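Local coordinates for adhesion G-protein coupled receptor G6 (Danio rerio, PDB 6V55) that probably acts as a cell-surface adhesion G-protein coupled receptor in myelination, whose extracellular region binds calcium, at residues C5-T10 and S30-Q36; P22-P27 and V101-G105; Y60-K66 and E92-D98. All blocks are in the same frame, centred on the assembly; numbering follows the deposited sequence.

All three contacts lie in the CUB domain. Interactions 1 and 3 share one beta sheet, and their centres are about 12 Å apart. Strand 30-36 of interaction 1 pairs with strand 90-96 of interaction 3 through Trp33 O and Val93 N at 2.9 Å and through Cys31 N and Phe95 O, also at 2.9 Å. Both contacts touch the N-glycan on Asn32. Interaction 2 lies about 13 Å from interaction 3, centre to centre, and meets it at the calcium ion. Val101 comes from the former, Asp61 and Asp98 from the latter, and Glu53 and Ser100 complete the protein ligands. The hydroxyl of Tyr25 is probably hydrogen-bonded to Asp61 OD2. Interaction 1 is farthest from the metal.

Interaction 1: C5-T10 and S30-Q36; sequences CNVVLT and SCNWTIQ. With NAG (2-acetamido-2-deoxy-beta-D-glucopyranose), chain E.
Leu9 N donates a hydrogen bond to Thr34 O at 2.8 Å. Residues 5-10 and 30-36 run parallel, and Asn32 N to Cys5 O, Thr34 N to Val7 O and Gln36 N to Leu9 O continue the ladder. The bond from Val7 N to Asn32 O is weak. Asn6 ND2 reaches back to Ser30 O at 3.1 Å, nearly in its own amide plane. A water joins Asn6 OD1 to Asn32 ND2. That nitrogen carries the N-glycan, and Thr34 OG1, the sequon hydroxyl, donates to Asn32 OD1 at 3.0 Å. A disulfide from Cys5 to Cys31 closes one end. Trp33 holds CG beside its backbone N (chi1 -59°), and its indole reaches back toward 5-10. Cys5 CB touches CZ2 of Trp33 at 3.8 Å, and Val7 CG2 touches Trp33 CD1 at 3.6 Å. With an alanine here in place of the indole, Cys5 CB and Val7 CG2 are likely to lose the ring they rest on, leaving a gap beside them. Phe16 stacks on the indole, and Phe106 meets it nearly at right angles. Strand 8-9 ends the sheet, strand 90-96 follows beyond 30-36, and Leu9 and Ile35 pack on Tyr110 of strand 105-114.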
# COMPACT_ATOMS: atom_id res chain seq x y z
N CYS A 5 8.95 6.15 -1.79
CA CYS A 5 7.58 5.65 -1.70
C CYS A 5 6.91 6.02 -0.37
O CYS A 5 5.94 5.38 0.03
CB CYS A 5 7.52 4.13 -1.99
SG CYS A 5 7.96 2.93 -0.64
N ASN A 6 7.37 7.07 0.32
CA ASN A 6 6.66 7.64 1.47
C ASN A 6 6.50 9.13 1.20
O ASN A 6 7.25 9.95 1.74
CB ASN A 6 7.38 7.40 2.79
CG ASN A 6 7.35 5.94 3.22
OD1 ASN A 6 6.58 5.55 4.11
ND2 ASN A 6 8.19 5.12 2.59
N VAL A 7 5.50 9.47 0.37
CA VAL A 7 5.30 10.83 -0.12
C VAL A 7 3.89 11.30 0.23
O VAL A 7 3.04 10.53 0.68
CB VAL A 7 5.53 10.93 -1.64
CG1 VAL A 7 7.01 11.08 -1.97
CG2 VAL A 7 4.95 9.71 -2.33
N VAL A 8 3.66 12.59 -0.00
CA VAL A 8 2.35 13.22 0.07
C VAL A 8 2.07 13.83 -1.29
O VAL A 8 2.80 14.72 -1.75
CB VAL A 8 2.27 14.29 1.18
CG1 VAL A 8 0.98 15.10 1.05
CG2 VAL A 8 2.30 13.63 2.53
N LEU A 9 1.01 13.36 -1.95
CA LEU A 9 0.71 13.77 -3.32
C LEU A 9 -0.44 14.76 -3.29
O LEU A 9 -1.51 14.45 -2.73
CB LEU A 9 0.39 12.55 -4.19
CG LEU A 9 1.40 11.40 -4.07
CD1 LEU A 9 0.99 10.16 -4.87
CD2 LEU A 9 2.79 11.87 -4.48
N THR A 10 -0.23 15.95 -3.85
CA THR A 10 -1.19 17.05 -3.76
C THR A 10 -1.68 17.55 -5.11
O THR A 10 -2.42 18.54 -5.14
CB THR A 10 -0.60 18.25 -3.00
OG1 THR A 10 0.49 18.80 -3.75
CG2 THR A 10 -0.11 17.86 -1.61
N SER A 30 8.11 -0.73 2.82
CA SER A 30 7.06 -0.10 3.61
C SER A 30 6.78 1.27 3.03
O SER A 30 7.60 2.18 3.16
CB SER A 30 7.45 -0.01 5.07
OG SER A 30 6.68 1.03 5.65
N CYS A 31 5.61 1.42 2.42
CA CYS A 31 5.27 2.59 1.65
C CYS A 31 4.02 3.26 2.24
O CYS A 31 3.15 2.59 2.80
CB CYS A 31 5.03 2.18 0.21
SG CYS A 31 6.45 1.42 -0.66
N ASN A 32 3.94 4.60 2.11
CA ASN A 32 2.84 5.43 2.63
C ASN A 32 2.70 6.55 1.60
O ASN A 32 3.32 7.61 1.73
CB ASN A 32 3.11 5.95 4.05
CG ASN A 32 2.04 6.96 4.60
OD1 ASN A 32 0.99 7.17 4.01
ND2 ASN A 32 2.32 7.55 5.77
N TRP A 33 1.87 6.31 0.60
CA TRP A 33 1.39 7.36 -0.28
C TRP A 33 0.15 7.98 0.35
O TRP A 33 -0.92 7.35 0.37
CB TRP A 33 1.05 6.79 -1.64
CG TRP A 33 2.19 6.12 -2.34
CD1 TRP A 33 3.16 6.73 -3.07
CD2 TRP A 33 2.43 4.72 -2.43
NE1 TRP A 33 4.01 5.79 -3.60
CE2 TRP A 33 3.58 4.55 -3.22
CE3 TRP A 33 1.79 3.59 -1.92
CZ2 TRP A 33 4.11 3.31 -3.50
CZ3 TRP A 33 2.32 2.35 -2.21
CH2 TRP A 33 3.46 2.22 -2.99
N THR A 34 0.26 9.21 0.85
CA THR A 34 -0.90 9.94 1.35
C THR A 34 -1.34 10.93 0.27
O THR A 34 -0.55 11.74 -0.20
CB THR A 34 -0.58 10.63 2.67
OG1 THR A 34 -0.67 9.67 3.73
CG2 THR A 34 -1.55 11.76 2.97
N ILE A 35 -2.59 10.84 -0.15
CA ILE A 35 -3.13 11.72 -1.19
C ILE A 35 -4.04 12.73 -0.52
O ILE A 35 -5.05 12.36 0.09
CB ILE A 35 -3.90 10.93 -2.24
CG1 ILE A 35 -3.12 9.67 -2.63
CG2 ILE A 35 -4.16 11.82 -3.41
CD1 ILE A 35 -3.92 8.66 -3.45
N GLN A 36 -3.69 14.02 -0.64
CA GLN A 36 -4.45 15.07 0.03
C GLN A 36 -5.01 16.06 -0.98
O GLN A 36 -4.28 16.58 -1.83
CB GLN A 36 -3.62 15.80 1.06
CG GLN A 36 -4.47 16.61 1.99
CD GLN A 36 -3.79 16.90 3.29
OE1 GLN A 36 -4.45 17.07 4.33
NE2 GLN A 36 -2.46 16.95 3.26
C1 NAG E . 1.45 8.52 6.42
C2 NAG E . 1.44 8.48 7.97
C3 NAG E . 0.62 9.64 8.54
C4 NAG E . 1.14 10.98 8.02
C5 NAG E . 1.12 10.99 6.49
C6 NAG E . 1.78 12.23 5.92
C7 NAG E . 1.71 6.12 8.63
C8 NAG E . 1.04 4.94 9.26
N2 NAG E . 0.95 7.21 8.49
O3 NAG E . 0.65 9.63 9.96
O4 NAG E . 0.34 12.04 8.54
O5 NAG E . 1.86 9.87 5.97
O6 NAG E . 3.18 12.04 5.77
O7 NAG E . 2.88 6.09 8.24
O HOH W 1 5.49 7.31 6.25

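Interaction 2: P22-P27 and V101-G105; sequences PNDYPP and VQKKG. With CA (calcium ion), chain C.
Gln102 and Tyr25 join two loops of the CUB beta sandwich, beside its calcium site. The side chain of Gln102 starts with CB near Tyr25 O. Its CG goes closer, 3.2 Å from Tyr25 O and 3.6 Å from Tyr25 CD1. The chain then bends at chi2 (92°), which carries the amide away from the phenol ring and across Pro27. Gln102 CD faces Pro27 CG. One water donates to both Gln102 OE1 and Tyr25 O, so the loops are bridged at this point. Gln102 NE2 lies 3.4 Å from Pro27 CG and donates to a second water at 2.6 Å. This water binds the calcium ion, as does Val101 O at 2.5 Å. Gln102 is thus a second-shell residue of the metal, and its amide helps fix the bound water. Tyr25 is gripped from several directions. Its backbone N makes a weak hydrogen bond to Lys103 O, which also stands 3.1 Å above one face of the ring, toward the rim. Its hydroxyl points to the calcium ligand Asp61. Gly105 CA lies in plane at the ring edge, 3.6 Å from Tyr25 CD2, where a CB on the glycine would be tight.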
# COMPACT_ATOMS: atom_id res chain seq x y z
N PRO A 22 6.99 -1.91 -13.87
CA PRO A 22 6.32 -3.23 -13.99
C PRO A 22 7.15 -4.50 -13.68
O PRO A 22 6.59 -5.59 -13.82
CB PRO A 22 5.85 -3.25 -15.45
CG PRO A 22 6.81 -2.40 -16.17
CD PRO A 22 7.29 -1.34 -15.20
N ASN A 23 8.40 -4.38 -13.23
CA ASN A 23 9.12 -5.54 -12.71
C ASN A 23 8.67 -5.77 -11.27
O ASN A 23 7.81 -5.05 -10.74
CB ASN A 23 10.63 -5.34 -12.79
CG ASN A 23 11.08 -4.79 -14.14
OD1 ASN A 23 11.63 -3.68 -14.22
ND2 ASN A 23 10.89 -5.58 -15.21
N ASP A 24 9.24 -6.76 -10.60
CA ASP A 24 8.78 -7.10 -9.27
C ASP A 24 9.26 -6.08 -8.24
O ASP A 24 10.35 -5.50 -8.36
CB ASP A 24 9.25 -8.48 -8.83
CG ASP A 24 8.73 -9.62 -9.71
OD1 ASP A 24 9.29 -10.72 -9.54
OD2 ASP A 24 7.79 -9.43 -10.55
N TYR A 25 8.43 -5.88 -7.21
CA TYR A 25 8.80 -5.03 -6.10
C TYR A 25 9.93 -5.67 -5.30
O TYR A 25 10.16 -6.88 -5.40
CB TYR A 25 7.58 -4.74 -5.22
CG TYR A 25 6.67 -5.89 -4.83
CD1 TYR A 25 7.02 -6.77 -3.81
CD2 TYR A 25 5.42 -6.02 -5.41
CE1 TYR A 25 6.16 -7.80 -3.43
CE2 TYR A 25 4.56 -7.04 -5.05
CZ TYR A 25 4.94 -7.92 -4.05
OH TYR A 25 4.08 -8.93 -3.66
N PRO A 26 10.71 -4.89 -4.55
CA PRO A 26 11.72 -5.50 -3.70
C PRO A 26 11.06 -6.09 -2.46
O PRO A 26 9.90 -5.76 -2.17
CB PRO A 26 12.66 -4.33 -3.37
CG PRO A 26 12.34 -3.27 -4.42
CD PRO A 26 10.89 -3.43 -4.62
N PRO A 27 11.73 -6.99 -1.74
CA PRO A 27 11.20 -7.40 -0.44
C PRO A 27 11.29 -6.28 0.59
O PRO A 27 11.96 -5.26 0.38
CB PRO A 27 12.11 -8.56 -0.03
CG PRO A 27 12.96 -8.87 -1.17
CD PRO A 27 12.97 -7.70 -2.07
N VAL A 101 9.34 -14.06 -1.88
CA VAL A 101 8.29 -14.19 -2.91
C VAL A 101 7.70 -12.84 -3.30
O VAL A 101 6.85 -12.28 -2.60
CB VAL A 101 7.15 -15.15 -2.48
CG1 VAL A 101 6.19 -15.39 -3.62
CG2 VAL A 101 7.71 -16.46 -1.95
N GLN A 102 8.10 -12.32 -4.46
CA GLN A 102 7.63 -11.03 -4.94
C GLN A 102 6.89 -11.20 -6.25
O GLN A 102 7.27 -12.00 -7.11
CB GLN A 102 8.80 -10.08 -5.13
CG GLN A 102 9.31 -9.58 -3.81
CD GLN A 102 10.42 -10.43 -3.27
OE1 GLN A 102 11.34 -10.78 -4.00
NE2 GLN A 102 10.33 -10.78 -1.99
N LYS A 103 5.81 -10.44 -6.40
CA LYS A 103 5.08 -10.36 -7.64
C LYS A 103 5.21 -8.94 -8.21
O LYS A 103 6.05 -8.15 -7.76
CB LYS A 103 3.62 -10.74 -7.42
CG LYS A 103 3.43 -12.12 -6.80
CD LYS A 103 3.87 -13.26 -7.71
CE LYS A 103 4.09 -14.52 -6.89
NZ LYS A 103 3.72 -15.78 -7.59
N LYS A 104 4.35 -8.63 -9.17
CA LYS A 104 4.55 -7.48 -10.05
C LYS A 104 4.31 -6.17 -9.33
O LYS A 104 5.06 -5.20 -9.53
CB LYS A 104 3.60 -7.62 -11.23
CG LYS A 104 3.82 -6.65 -12.36
CD LYS A 104 2.52 -6.31 -13.05
CE LYS A 104 1.71 -7.55 -13.44
NZ LYS A 104 0.37 -7.23 -14.06
N GLY A 105 3.32 -6.12 -8.45
CA GLY A 105 3.00 -4.89 -7.77
C GLY A 105 1.75 -4.25 -8.33
O GLY A 105 0.77 -4.94 -8.61
CA CA C . 6.68 -11.21 -0.34
O HOH W 2 11.72 -8.84 -6.25
O HOH W 3 8.57 -9.50 -0.49

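Interaction 3: Y60-K66 and E92-D98; sequences YDRVVVK and EVFFNSD. With CA (calcium ion), chain C; NAG (2-acetamido-2-deoxy-beta-D-glucopyranose), chain E.
Asp98 holds its CG between the backbone N and the carbonyl carbon (chi1 57°), while Asp61 turns its CG to the side away from its own carbonyl carbon (chi1 -51°). These rotations bring the two carboxylates together at the calcium ion. Asp61 binds it with both oxygens, OD1 at 2.5 Å and OD2 at 2.7 Å from the metal. Asp98 uses OD2 alone, also at 2.5 Å from calcium. The metal allows these acidic groups to lie close and probably offsets their mutual repulsion. Asp98 N donates to Asp61 OD1 at 3.0 Å from above the carboxylate plane, which probably helps fix the rotation of the Asp61 carboxylate. Asp98 OD1 rests against CA and CB of Tyr60 and forms a salt bridge with Lys477. Acidic side chains from these loops are also calcium ligands in other calcium-binding CUB domains.

Away from the metal the two segments become an antiparallel ladder. Arg62 with Asn96, Val64 with Phe94 and Lys66 with Glu92 are hydrogen-bonded pairs, and their side chains share one face. There Lys66 and Glu92 lie side by side, and NZ of Lys66 forms a salt bridge with OE1 of Glu92 at 3.3 Å, its hydrogen bond weak. Lys66 NZ also comes within 3.6 Å of Phe94 CZ. The acetamide of the glycan packs near CE1 of the same ring, with the sugar N2 in plane at its edge. On the other face Val63 CG2 touches Phe95 CD1 at 3.7 Å, and Val63 CG1 meets Val93 CG1 at 4.1 Å. Strands 71-74 and 30-36 flank the pair on its two outer edges. Val65 and Val93 pack on Ile45 of strand 41-51 in the facing sheet, and Val63 packs on Phe50 of the same strand.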
# COMPACT_ATOMS: atom_id res chain seq x y z
N TYR A 60 1.20 -11.98 4.12
CA TYR A 60 2.54 -11.97 3.53
C TYR A 60 2.82 -10.59 2.94
O TYR A 60 3.53 -9.80 3.56
CB TYR A 60 2.69 -13.07 2.47
CG TYR A 60 2.72 -14.49 3.01
CD1 TYR A 60 2.91 -14.74 4.36
CD2 TYR A 60 2.56 -15.59 2.16
CE1 TYR A 60 2.93 -16.04 4.85
CE2 TYR A 60 2.58 -16.88 2.64
CZ TYR A 60 2.77 -17.10 3.98
OH TYR A 60 2.81 -18.38 4.47
N ASP A 61 2.29 -10.28 1.75
CA ASP A 61 2.33 -8.92 1.23
C ASP A 61 0.91 -8.38 1.21
O ASP A 61 0.00 -9.08 0.78
CB ASP A 61 2.88 -8.84 -0.19
CG ASP A 61 4.21 -9.55 -0.35
OD1 ASP A 61 4.85 -9.82 0.68
OD2 ASP A 61 4.61 -9.84 -1.51
N ARG A 62 0.72 -7.14 1.64
CA ARG A 62 -0.62 -6.56 1.62
C ARG A 62 -0.56 -5.10 1.21
O ARG A 62 0.44 -4.42 1.42
CB ARG A 62 -1.33 -6.69 2.99
CG ARG A 62 -0.67 -5.95 4.12
CD ARG A 62 -1.56 -5.90 5.37
NE ARG A 62 -1.88 -7.23 5.90
CZ ARG A 62 -2.28 -7.49 7.14
NH1 ARG A 62 -2.44 -6.51 8.04
NH2 ARG A 62 -2.52 -8.75 7.49
N VAL A 63 -1.65 -4.63 0.59
CA VAL A 63 -1.91 -3.21 0.37
C VAL A 63 -3.10 -2.85 1.25
O VAL A 63 -4.12 -3.54 1.19
CB VAL A 63 -2.21 -2.90 -1.10
CG1 VAL A 63 -2.77 -1.49 -1.28
CG2 VAL A 63 -0.96 -3.04 -1.90
N VAL A 64 -2.96 -1.80 2.07
CA VAL A 64 -4.06 -1.26 2.88
C VAL A 64 -4.52 0.06 2.25
O VAL A 64 -3.70 0.94 1.98
CB VAL A 64 -3.61 -1.04 4.33
CG1 VAL A 64 -4.71 -0.39 5.14
CG2 VAL A 64 -3.19 -2.36 4.98
N VAL A 65 -5.83 0.20 2.00
CA VAL A 65 -6.42 1.46 1.54
C VAL A 65 -7.20 2.09 2.69
O VAL A 65 -8.18 1.50 3.17
CB VAL A 65 -7.32 1.28 0.31
CG1 VAL A 65 -7.86 2.64 -0.13
CG2 VAL A 65 -6.57 0.61 -0.82
N LYS A 66 -6.81 3.29 3.10
CA LYS A 66 -7.34 3.94 4.29
C LYS A 66 -8.06 5.23 3.89
O LYS A 66 -7.45 6.15 3.34
CB LYS A 66 -6.21 4.24 5.29
CG LYS A 66 -6.57 3.99 6.75
CD LYS A 66 -5.32 3.89 7.65
CE LYS A 66 -4.83 5.25 8.16
NZ LYS A 66 -3.41 5.20 8.72
N GLU A 92 -5.15 7.47 1.98
CA GLU A 92 -3.82 6.93 2.24
C GLU A 92 -3.75 5.50 1.73
O GLU A 92 -4.63 4.69 2.03
CB GLU A 92 -3.50 6.99 3.74
CG GLU A 92 -3.73 8.38 4.33
CD GLU A 92 -3.18 8.55 5.74
OE1 GLU A 92 -3.02 7.55 6.47
OE2 GLU A 92 -2.90 9.71 6.12
N VAL A 93 -2.70 5.19 0.97
CA VAL A 93 -2.45 3.86 0.40
C VAL A 93 -1.13 3.34 0.96
O VAL A 93 -0.07 3.92 0.70
CB VAL A 93 -2.39 3.89 -1.13
CG1 VAL A 93 -2.01 2.52 -1.67
CG2 VAL A 93 -3.70 4.33 -1.71
N PHE A 94 -1.18 2.22 1.68
CA PHE A 94 0.02 1.60 2.23
C PHE A 94 0.36 0.35 1.45
O PHE A 94 -0.50 -0.26 0.82
CB PHE A 94 -0.16 1.24 3.69
CG PHE A 94 -0.44 2.41 4.56
CD1 PHE A 94 0.60 3.18 5.03
CD2 PHE A 94 -1.75 2.75 4.88
CE1 PHE A 94 0.34 4.27 5.82
CE2 PHE A 94 -2.01 3.83 5.67
CZ PHE A 94 -0.96 4.60 6.14
N PHE A 95 1.63 -0.04 1.51
CA PHE A 95 2.07 -1.29 0.91
C PHE A 95 3.23 -1.83 1.73
O PHE A 95 4.17 -1.09 2.03
CB PHE A 95 2.48 -1.08 -0.55
CG PHE A 95 3.21 -2.26 -1.17
CD1 PHE A 95 2.64 -3.54 -1.20
CD2 PHE A 95 4.46 -2.08 -1.76
CE1 PHE A 95 3.32 -4.62 -1.81
CE2 PHE A 95 5.14 -3.15 -2.37
CZ PHE A 95 4.56 -4.43 -2.39
N ASN A 96 3.14 -3.11 2.10
CA ASN A 96 4.18 -3.81 2.85
C ASN A 96 4.43 -5.17 2.22
O ASN A 96 3.48 -5.91 1.93
CB ASN A 96 3.77 -3.96 4.31
CG ASN A 96 3.66 -2.64 5.01
OD1 ASN A 96 4.67 -1.97 5.26
ND2 ASN A 96 2.44 -2.25 5.32
N SER A 97 5.70 -5.49 1.97
CA SER A 97 6.06 -6.80 1.45
C SER A 97 6.93 -7.46 2.52
O SER A 97 7.56 -6.77 3.32
CB SER A 97 6.85 -6.72 0.14
OG SER A 97 7.93 -5.81 0.30
N ASP A 98 6.98 -8.79 2.53
CA ASP A 98 7.82 -9.41 3.53
C ASP A 98 9.16 -9.74 2.88
O ASP A 98 9.53 -9.12 1.89
CB ASP A 98 7.12 -10.60 4.21
CG ASP A 98 6.65 -11.70 3.24
OD1 ASP A 98 5.88 -12.57 3.70
OD2 ASP A 98 7.04 -11.78 2.06
CA CA C . 6.68 -11.21 -0.34
C1 NAG E . 1.45 8.52 6.42
C2 NAG E . 1.44 8.48 7.97
C3 NAG E . 0.62 9.64 8.54
C4 NAG E . 1.14 10.98 8.02
C5 NAG E . 1.12 10.99 6.49
C6 NAG E . 1.78 12.23 5.92
C7 NAG E . 1.71 6.12 8.63
C8 NAG E . 1.04 4.94 9.26
N2 NAG E . 0.95 7.21 8.49
O3 NAG E . 0.65 9.63 9.96
O4 NAG E . 0.34 12.04 8.54
O5 NAG E . 1.86 9.87 5.97
O6 NAG E . 3.18 12.04 5.77
O7 NAG E . 2.88 6.09 8.24
O HOH W 3 8.57 -9.50 -0.49